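Tryptophan synthase alpha chain (Aquifex aeolicus, PDB 2EKC) probably catalyses the aldol cleavage of indoleglycerol phosphate to indole and glyceraldehyde 3-phosphate in the last step of tryptophan biosynthesis. Local coordinates at residues A[1-5]-A[171-175]; A[22-26]-A[36-40]; A[40-46]-A[253-257]; A[154-158]-A[193-197]. All coordinates share one frame; numbering follows the deposited sequence.

Interaction 1 (A[1-5]-A[171-175]); sequences MGRIS and DEMTY
Glu172 reaches from the loop ahead of strand 174-177 to the first turn of helix 3-14, and its carboxylate ends among the backbone amides there. Its CB rests against Ile4 CG2, 3.7 Å away. With CG turned beside the residue's own backbone N and anti to the carbonyl carbon (chi1 -61°), the chain passes Ser5 OG, which lies 3.2 Å from CG. It then runs on extended, bringing CD close to Ile4 CB. At the tip the two oxygens have different partners. OE2 accepts a hydrogen bond from Ser5 N at 2.9 Å, and the amide comes from well above the carboxylate plane, 52° out of it. Met1 N, the amino terminus, is modelled at salt-bridge distance from OE2, but its position is doubtful. Water 1 donates to Glu172 OE1 at 2.7 Å. The same water accepts from Ile4 N; Ser149 OG, on the adjacent strand 149-154, is bonded to OE1 as well. Beyond the acid, Ile4 CG2 meets Met173 SD at 3.7 Å, the two side chains at about a right angle. Helix 3-14 is thereby fastened to the N-terminal end of the barrel strands. With Gly2 as N-cap, a carboxylate at this end of a helix would be favoured by the helix dipole, so Glu172 is likely to be ionised.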
# COMPACT_ATOMS: atom_id res chain seq x y z
N MET A 1 -2.02 1.79 -16.65
CA MET A 1 -0.65 1.60 -17.19
C MET A 1 -0.11 0.20 -16.90
O MET A 1 -0.50 -0.78 -17.55
CB MET A 1 0.28 2.68 -16.62
CG MET A 1 1.65 2.79 -17.28
SD MET A 1 2.92 1.73 -16.53
CE MET A 1 3.38 0.68 -17.92
N GLY A 2 0.76 0.10 -15.90
CA GLY A 2 1.37 -1.18 -15.56
C GLY A 2 0.55 -2.20 -14.80
O GLY A 2 -0.64 -2.36 -15.03
N ARG A 3 1.22 -2.88 -13.87
CA ARG A 3 0.58 -3.92 -13.07
C ARG A 3 -0.64 -3.46 -12.29
O ARG A 3 -1.57 -4.24 -12.09
CB ARG A 3 1.60 -4.54 -12.09
CG ARG A 3 2.75 -5.29 -12.74
CD ARG A 3 3.45 -6.18 -11.70
NE ARG A 3 4.52 -6.99 -12.28
CZ ARG A 3 5.74 -6.54 -12.55
NH1 ARG A 3 6.06 -5.27 -12.29
NH2 ARG A 3 6.65 -7.35 -13.09
N ILE A 4 -0.64 -2.21 -11.85
CA ILE A 4 -1.78 -1.70 -11.08
C ILE A 4 -3.03 -1.65 -11.95
O ILE A 4 -4.07 -2.19 -11.58
CB ILE A 4 -1.48 -0.29 -10.52
CG1 ILE A 4 -0.32 -0.36 -9.52
CG2 ILE A 4 -2.73 0.27 -9.85
CD1 ILE A 4 0.11 0.97 -8.98
N SER A 5 -2.93 -0.99 -13.10
CA SER A 5 -4.07 -0.91 -14.00
C SER A 5 -4.50 -2.29 -14.46
O SER A 5 -5.70 -2.58 -14.50
CB SER A 5 -3.73 -0.04 -15.21
OG SER A 5 -3.72 1.33 -14.84
N ASP A 171 -1.38 8.13 -11.34
CA ASP A 171 -1.10 7.47 -12.60
C ASP A 171 -2.11 6.35 -12.84
O ASP A 171 -2.62 6.19 -13.94
CB ASP A 171 0.31 6.86 -12.62
CG ASP A 171 1.40 7.92 -12.66
OD1 ASP A 171 1.35 8.80 -13.54
OD2 ASP A 171 2.32 7.86 -11.81
N GLU A 172 -2.39 5.58 -11.79
CA GLU A 172 -3.31 4.45 -11.91
C GLU A 172 -4.30 4.26 -10.76
O GLU A 172 -5.33 3.62 -10.93
CB GLU A 172 -2.50 3.16 -12.07
CG GLU A 172 -1.61 3.12 -13.30
CD GLU A 172 -0.62 1.97 -13.25
OE1 GLU A 172 0.42 2.11 -12.56
OE2 GLU A 172 -0.90 0.92 -13.87
N MET A 173 -3.98 4.80 -9.59
CA MET A 173 -4.87 4.64 -8.45
C MET A 173 -4.63 5.68 -7.37
O MET A 173 -3.61 6.38 -7.36
CB MET A 173 -4.67 3.25 -7.84
CG MET A 173 -3.29 3.05 -7.23
SD MET A 173 -3.11 1.47 -6.41
CE MET A 173 -4.07 1.74 -4.95
N THR A 174 -5.59 5.77 -6.45
CA THR A 174 -5.51 6.72 -5.34
C THR A 174 -5.79 6.00 -4.03
O THR A 174 -6.40 4.93 -4.01
CB THR A 174 -6.55 7.86 -5.49
OG1 THR A 174 -7.87 7.31 -5.45
CG2 THR A 174 -6.35 8.60 -6.80
N TYR A 175 -5.34 6.60 -2.94
CA TYR A 175 -5.55 6.04 -1.61
C TYR A 175 -6.14 7.08 -0.67
O TYR A 175 -5.57 8.16 -0.51
CB TYR A 175 -4.22 5.54 -1.02
CG TYR A 175 -4.35 5.12 0.43
CD1 TYR A 175 -5.12 4.01 0.78
CD2 TYR A 175 -3.76 5.86 1.45
CE1 TYR A 175 -5.32 3.66 2.12
CE2 TYR A 175 -3.94 5.52 2.80
CZ TYR A 175 -4.73 4.42 3.12
OH TYR A 175 -4.95 4.09 4.45
O HOH W 1 1.61 -0.23 -11.97
O HOH W 2 -5.92 2.32 -13.41

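Interaction 2 (A[22-26]-A[36-40]); sequences YLMVG and AFKEV
Leu23 and Phe37 make the main contact, which is a CH-pi one: Leu23 CB sits over a face of the Phe37 ring, 3.8 Å from its centroid and 24° off the ring normal, displaced toward the CE1-CZ rim. At that same rim the backbone joins in, since Leu23 O approaches Phe37 CZ to 3.4 Å. The aliphatic contacts belong to the end of the leucine. Its CG is anti to the carbonyl carbon (chi1 -76°), and from there CD1 is carried up to the helix backbone between Ala36 and Phe37. CD1 touches Ala36 CB at 3.6 Å and, one turn on, Val40 CG1 at 3.9 Å. All this belongs to the first beta-alpha-beta unit of the TIM barrel, in which strand 18-24 is followed by helix 30-42 and then strand 47-51; the short segments 22-24 and 36-40 run nearly antiparallel, at 167°, with axes 9.4 Å apart. Val25 adds a more distant aliphatic-aromatic contact, its CG2 lying 4.0 Å from Phe37 CE2, the two side chains at about a right angle. A serine in place of Phe37 would probably open a gap beneath Leu23 CB and take from Val25 its partner on the helix. Leu48 of the next strand and Leu84 and Leu88 of helix 78-91 also pack on the phenylalanine.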
# COMPACT_ATOMS: atom_id res chain seq x y z
N TYR A 22 -0.57 -4.87 3.78
CA TYR A 22 0.60 -4.13 4.20
C TYR A 22 1.35 -4.85 5.32
O TYR A 22 0.78 -5.14 6.38
CB TYR A 22 0.14 -2.73 4.64
CG TYR A 22 1.17 -1.79 5.24
CD1 TYR A 22 2.50 -1.81 4.82
CD2 TYR A 22 0.79 -0.85 6.19
CE1 TYR A 22 3.43 -0.91 5.36
CE2 TYR A 22 1.70 0.06 6.73
CZ TYR A 22 3.02 0.02 6.31
OH TYR A 22 3.92 0.91 6.86
N LEU A 23 2.62 -5.16 5.07
CA LEU A 23 3.49 -5.83 6.04
C LEU A 23 4.83 -5.09 6.05
O LEU A 23 5.18 -4.43 5.08
CB LEU A 23 3.71 -7.30 5.67
CG LEU A 23 2.58 -8.31 5.93
CD1 LEU A 23 2.97 -9.67 5.35
CD2 LEU A 23 2.33 -8.41 7.42
N MET A 24 5.56 -5.21 7.15
CA MET A 24 6.85 -4.55 7.31
C MET A 24 8.03 -5.50 7.11
O MET A 24 8.07 -6.57 7.71
CB MET A 24 6.95 -3.91 8.70
CG MET A 24 8.25 -3.17 8.97
SD MET A 24 8.32 -1.59 8.10
CE MET A 24 7.02 -0.72 8.93
N VAL A 25 8.99 -5.11 6.28
CA VAL A 25 10.16 -5.95 6.06
C VAL A 25 11.00 -5.97 7.32
O VAL A 25 11.33 -4.91 7.86
CB VAL A 25 11.06 -5.42 4.92
CG1 VAL A 25 12.29 -6.31 4.79
CG2 VAL A 25 10.29 -5.38 3.60
N GLY A 26 11.33 -7.16 7.81
CA GLY A 26 12.15 -7.26 9.01
C GLY A 26 11.42 -7.41 10.33
O GLY A 26 12.06 -7.48 11.38
N ALA A 36 5.57 -14.31 6.08
CA ALA A 36 4.31 -13.57 6.18
C ALA A 36 3.90 -13.03 4.81
O ALA A 36 2.75 -13.18 4.38
CB ALA A 36 4.47 -12.42 7.17
N PHE A 37 4.84 -12.38 4.13
CA PHE A 37 4.58 -11.83 2.80
C PHE A 37 4.09 -12.92 1.84
O PHE A 37 3.11 -12.74 1.12
CB PHE A 37 5.85 -11.18 2.24
CG PHE A 37 6.02 -9.73 2.61
CD1 PHE A 37 5.15 -8.77 2.12
CD2 PHE A 37 7.07 -9.32 3.43
CE1 PHE A 37 5.32 -7.41 2.44
CE2 PHE A 37 7.24 -7.98 3.76
CZ PHE A 37 6.37 -7.02 3.26
N LYS A 38 4.78 -14.06 1.84
CA LYS A 38 4.40 -15.17 0.98
C LYS A 38 3.00 -15.68 1.31
O LYS A 38 2.21 -16.00 0.42
CB LYS A 38 5.42 -16.30 1.10
CG LYS A 38 6.77 -15.96 0.50
CD LYS A 38 7.77 -17.08 0.69
CE LYS A 38 9.06 -16.82 -0.08
NZ LYS A 38 10.07 -17.89 0.15
N GLU A 39 2.68 -15.73 2.60
CA GLU A 39 1.39 -16.21 3.06
C GLU A 39 0.23 -15.33 2.59
O GLU A 39 -0.78 -15.84 2.10
CB GLU A 39 1.38 -16.31 4.58
CG GLU A 39 0.16 -17.01 5.17
CD GLU A 39 0.09 -18.47 4.76
OE1 GLU A 39 1.16 -19.08 4.55
OE2 GLU A 39 -1.03 -19.02 4.67
N VAL A 40 0.37 -14.01 2.73
CA VAL A 40 -0.71 -13.12 2.31
C VAL A 40 -0.89 -13.14 0.79
O VAL A 40 -1.99 -12.95 0.29
CB VAL A 40 -0.52 -11.65 2.82
CG1 VAL A 40 -0.28 -11.66 4.33
CG2 VAL A 40 0.62 -10.96 2.08

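Interaction 3 (A[40-46]-A[253-257])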
# COMPACT_ATOMS: atom_id res chain seq x y z
N VAL A 40 0.37 -14.01 2.73
CA VAL A 40 -0.71 -13.12 2.31
C VAL A 40 -0.89 -13.14 0.79
O VAL A 40 -1.99 -12.95 0.29
CB VAL A 40 -0.52 -11.65 2.82
CG1 VAL A 40 -0.28 -11.66 4.33
CG2 VAL A 40 0.62 -10.96 2.08
N LEU A 41 0.20 -13.37 0.07
CA LEU A 41 0.12 -13.43 -1.39
C LEU A 41 -0.59 -14.71 -1.82
O LEU A 41 -1.42 -14.69 -2.73
CB LEU A 41 1.52 -13.37 -2.00
CG LEU A 41 2.23 -12.02 -1.86
CD1 LEU A 41 3.69 -12.17 -2.23
CD2 LEU A 41 1.55 -10.98 -2.73
N LYS A 42 -0.26 -15.81 -1.16
CA LYS A 42 -0.85 -17.11 -1.48
C LYS A 42 -2.34 -17.16 -1.16
O LYS A 42 -3.09 -17.92 -1.76
CB LYS A 42 -0.12 -18.22 -0.71
CG LYS A 42 -0.69 -19.62 -0.92
CD LYS A 42 0.06 -20.65 -0.09
CE LYS A 42 -0.56 -22.04 -0.23
NZ LYS A 42 -2.00 -22.06 0.18
N ASN A 43 -2.77 -16.33 -0.21
CA ASN A 43 -4.16 -16.34 0.19
C ASN A 43 -5.11 -15.29 -0.41
O ASN A 43 -6.21 -15.09 0.09
CB ASN A 43 -4.23 -16.30 1.72
CG ASN A 43 -3.99 -17.68 2.34
OD1 ASN A 43 -4.90 -18.51 2.39
ND2 ASN A 43 -2.77 -17.93 2.78
N GLY A 44 -4.69 -14.63 -1.49
CA GLY A 44 -5.61 -13.69 -2.12
C GLY A 44 -5.28 -12.21 -2.18
O GLY A 44 -6.10 -11.44 -2.67
N THR A 45 -4.11 -11.81 -1.69
CA THR A 45 -3.73 -10.40 -1.74
C THR A 45 -3.60 -9.98 -3.20
O THR A 45 -2.93 -10.65 -3.99
CB THR A 45 -2.40 -10.17 -0.98
OG1 THR A 45 -2.62 -10.32 0.43
CG2 THR A 45 -1.86 -8.78 -1.25
N ASP A 46 -4.23 -8.87 -3.57
CA ASP A 46 -4.19 -8.37 -4.94
C ASP A 46 -3.10 -7.34 -5.18
O ASP A 46 -2.53 -7.26 -6.27
CB ASP A 46 -5.54 -7.76 -5.30
CG ASP A 46 -6.66 -8.77 -5.22
OD1 ASP A 46 -6.64 -9.73 -6.02
OD2 ASP A 46 -7.56 -8.62 -4.35
N VAL A 253 -6.44 -13.22 5.76
CA VAL A 253 -6.41 -12.67 4.41
C VAL A 253 -7.47 -13.35 3.54
O VAL A 253 -8.13 -12.71 2.73
CB VAL A 253 -5.02 -12.85 3.76
CG1 VAL A 253 -5.09 -12.53 2.26
CG2 VAL A 253 -4.01 -11.94 4.44
N LYS A 254 -7.63 -14.66 3.74
CA LYS A 254 -8.61 -15.42 2.98
C LYS A 254 -10.01 -14.93 3.30
O LYS A 254 -10.85 -14.78 2.41
CB LYS A 254 -8.48 -16.91 3.31
CG LYS A 254 -9.42 -17.80 2.51
CD LYS A 254 -9.05 -19.28 2.68
CE LYS A 254 -9.22 -19.74 4.11
NZ LYS A 254 -8.83 -21.17 4.30
N GLU A 255 -10.27 -14.67 4.58
CA GLU A 255 -11.57 -14.19 5.02
C GLU A 255 -11.87 -12.78 4.53
O GLU A 255 -12.99 -12.49 4.09
CB GLU A 255 -11.65 -14.25 6.55
CG GLU A 255 -12.90 -13.62 7.13
CD GLU A 255 -13.22 -14.14 8.51
OE1 GLU A 255 -12.29 -14.21 9.35
OE2 GLU A 255 -14.40 -14.47 8.76
N LEU A 256 -10.88 -11.89 4.60
CA LEU A 256 -11.06 -10.52 4.14
C LEU A 256 -11.41 -10.52 2.66
O LEU A 256 -12.32 -9.81 2.22
CB LEU A 256 -9.78 -9.72 4.36
CG LEU A 256 -9.36 -9.47 5.81
CD1 LEU A 256 -8.01 -8.75 5.85
CD2 LEU A 256 -10.43 -8.65 6.52
N LYS A 257 -10.69 -11.33 1.89
CA LYS A 257 -10.91 -11.44 0.46
C LYS A 257 -12.32 -11.97 0.17
O LYS A 257 -12.88 -11.71 -0.89
CB LYS A 257 -9.85 -12.35 -0.16
CG LYS A 257 -9.85 -12.37 -1.68
CD LYS A 257 -9.67 -10.97 -2.25
CE LYS A 257 -10.00 -10.97 -3.73
NZ LYS A 257 -9.99 -9.61 -4.33
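Where the chain leaves helix 30-42, Asn43 brings its CA to 5.3 Å from that of Lys254, and Gly44, in a backbone conformation suited to glycine, turns it toward strand 47-51. The contact joins the first barrel helix of the TIM fold to the last, 246-258. Val253 wedges into the turn: its CG2 meets Val40 CG1 at 3.7 Å, while CG1 lies 3.5 Å from Asn43 O. That turn is tied from within at Val40 O, which accepts from both Thr45 N and Thr45 OG1, the hydroxyl at 2.7 Å and well above the carbonyl plane. Asn43 ND2 bonds back to Glu39 O, and OD1 lies beside Lys254 CB. CG of Lys257 points opposite the backbone N (chi1 -171°), and a bend about the CB-CG bond lays CD 3.6 Å from Gly44 O on its way to Asp46. Its ammonium also bonds Glu16 and Lys17 O, and Asp46 OD2 takes a further bond from Leu19 N. A leucine in place of Lys257 would probably leave the buried Asp46 carboxylate without this counter-charge. In the salt bridge, Lys257 NZ approaches Asp46 OD2 from the syn side at 2.6 Å, 17° out of the carboxylate plane.

Interaction 4 (A[154-158]-A[193-197]); sequences GAPTS and RIKKK
Lys197 curls round the 154-158 loop and gives a hydrogen bond from NZ to Ser158 O, 2.7 Å long, with a C=O...N angle of 157° and the donor tilted slightly from the carbonyl plane. Bends at chi2 (92°) and chi3 (-63°) make this possible, laying CD 3.2 Å from Pro156 O as the chain goes by. The ammonium has a second partner in Glu200. Pro156 sits between two other side chains of the helix: its CB packs on Arg193 CG at 3.8 Å, its CG more loosely on Ile194 CD1. Arg193, extended to NE, brings NH2 to 3.3 Å from Thr157 CG2, and water 3 links its NE to Pro156 O, which the water donates to at 2.7 Å. Behind these contacts, a type I turn from Ala155 to Ser158 sets the carbonyls of Ala155, Pro156 and Ser158 along the lysine. It is closed by Ser158 N bonding to Ala155 O and braced by Ala155 N bonding to Ser158 OG at 2.8 Å. The loop comes off the C-terminal end of barrel strand 149-154, where Gly154 pairs with Tyr175 and Val177; the next strand, 174-177, touches both segments: Val177 packs on Pro156, Phe176 on Ile194 and Lys197 of helix 192-204.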
# COMPACT_ATOMS: atom_id res chain seq x y z
N GLY A 154 -5.66 10.86 -0.22
CA GLY A 154 -6.82 11.71 0.00
C GLY A 154 -7.32 11.51 1.42
O GLY A 154 -6.84 10.62 2.13
N ALA A 155 -8.28 12.33 1.83
CA ALA A 155 -8.84 12.22 3.17
C ALA A 155 -10.34 12.47 3.12
O ALA A 155 -10.86 12.97 2.13
CB ALA A 155 -8.17 13.23 4.09
N PRO A 156 -11.06 12.11 4.20
CA PRO A 156 -12.51 12.32 4.23
C PRO A 156 -12.85 13.80 4.14
O PRO A 156 -13.98 14.16 3.83
CB PRO A 156 -12.91 11.72 5.58
CG PRO A 156 -11.84 10.68 5.83
CD PRO A 156 -10.60 11.42 5.42
N THR A 157 -11.86 14.65 4.40
CA THR A 157 -12.07 16.09 4.35
C THR A 157 -11.43 16.78 3.15
O THR A 157 -11.34 18.01 3.11
CB THR A 157 -11.53 16.77 5.63
OG1 THR A 157 -10.14 16.47 5.79
CG2 THR A 157 -12.29 16.28 6.85
N SER A 158 -10.97 16.01 2.16
CA SER A 158 -10.36 16.60 0.97
C SER A 158 -11.37 17.48 0.24
O SER A 158 -12.52 17.09 0.01
CB SER A 158 -9.85 15.51 0.03
OG SER A 158 -8.73 14.84 0.59
N ARG A 193 -18.79 9.34 6.32
CA ARG A 193 -18.00 10.48 5.86
C ARG A 193 -17.07 10.19 4.68
O ARG A 193 -17.03 10.95 3.71
CB ARG A 193 -17.19 11.05 7.02
CG ARG A 193 -16.51 12.36 6.70
CD ARG A 193 -16.19 13.10 7.98
NE ARG A 193 -15.70 14.44 7.71
CZ ARG A 193 -15.66 15.41 8.62
NH1 ARG A 193 -16.10 15.18 9.85
NH2 ARG A 193 -15.19 16.60 8.29
N ILE A 194 -16.32 9.10 4.76
CA ILE A 194 -15.40 8.76 3.68
C ILE A 194 -16.20 8.26 2.47
O ILE A 194 -15.80 8.46 1.32
CB ILE A 194 -14.37 7.68 4.12
CG1 ILE A 194 -13.44 7.35 2.95
CG2 ILE A 194 -15.09 6.43 4.60
CD1 ILE A 194 -12.66 8.54 2.40
N LYS A 195 -17.33 7.61 2.74
CA LYS A 195 -18.18 7.10 1.68
C LYS A 195 -18.69 8.26 0.83
O LYS A 195 -18.64 8.21 -0.41
CB LYS A 195 -19.36 6.33 2.28
CG LYS A 195 -20.31 5.74 1.25
CD LYS A 195 -21.32 4.82 1.91
CE LYS A 195 -22.31 4.27 0.90
NZ LYS A 195 -23.11 5.36 0.27
N LYS A 196 -19.18 9.31 1.48
CA LYS A 196 -19.68 10.47 0.77
C LYS A 196 -18.56 11.16 -0.00
O LYS A 196 -18.77 11.67 -1.10
CB LYS A 196 -20.32 11.46 1.75
CG LYS A 196 -21.70 11.04 2.25
CD LYS A 196 -22.72 11.06 1.12
CE LYS A 196 -24.12 10.75 1.63
NZ LYS A 196 -25.14 10.77 0.54
N LYS A 197 -17.36 11.18 0.57
CA LYS A 197 -16.23 11.81 -0.09
C LYS A 197 -15.87 11.04 -1.35
O LYS A 197 -15.55 11.64 -2.38
CB LYS A 197 -15.02 11.84 0.85
CG LYS A 197 -13.80 12.53 0.25
CD LYS A 197 -13.75 14.00 0.61
CE LYS A 197 -14.93 14.77 0.05
NZ LYS A 197 -14.95 16.18 0.56
O HOH W 3 -15.85 15.58 5.24

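Overall arrangement
From the N terminus, the first turn of helix 3-14 enters interaction 1, which closes a long loop by meeting the loop that leads into strand 174-177. Nested within it is interaction 2, a short closure inside the first beta-alpha-beta unit. Helix 30-42 then passes Val40 on to interaction 3, whose partner, helix 246-258, lies near the C terminus, so the first and last barrel helices are joined; this loop crosses that of interaction 1. Interaction 4, nested inside the loop of interaction 3, ties the loop after strand 149-154 to helix 192-204; it also crosses interaction 1, which it touches through Gly154 N and Tyr175 O. Interactions 1 and 2 lie on opposite sides of the chain's centre, as do interactions 2 and 4.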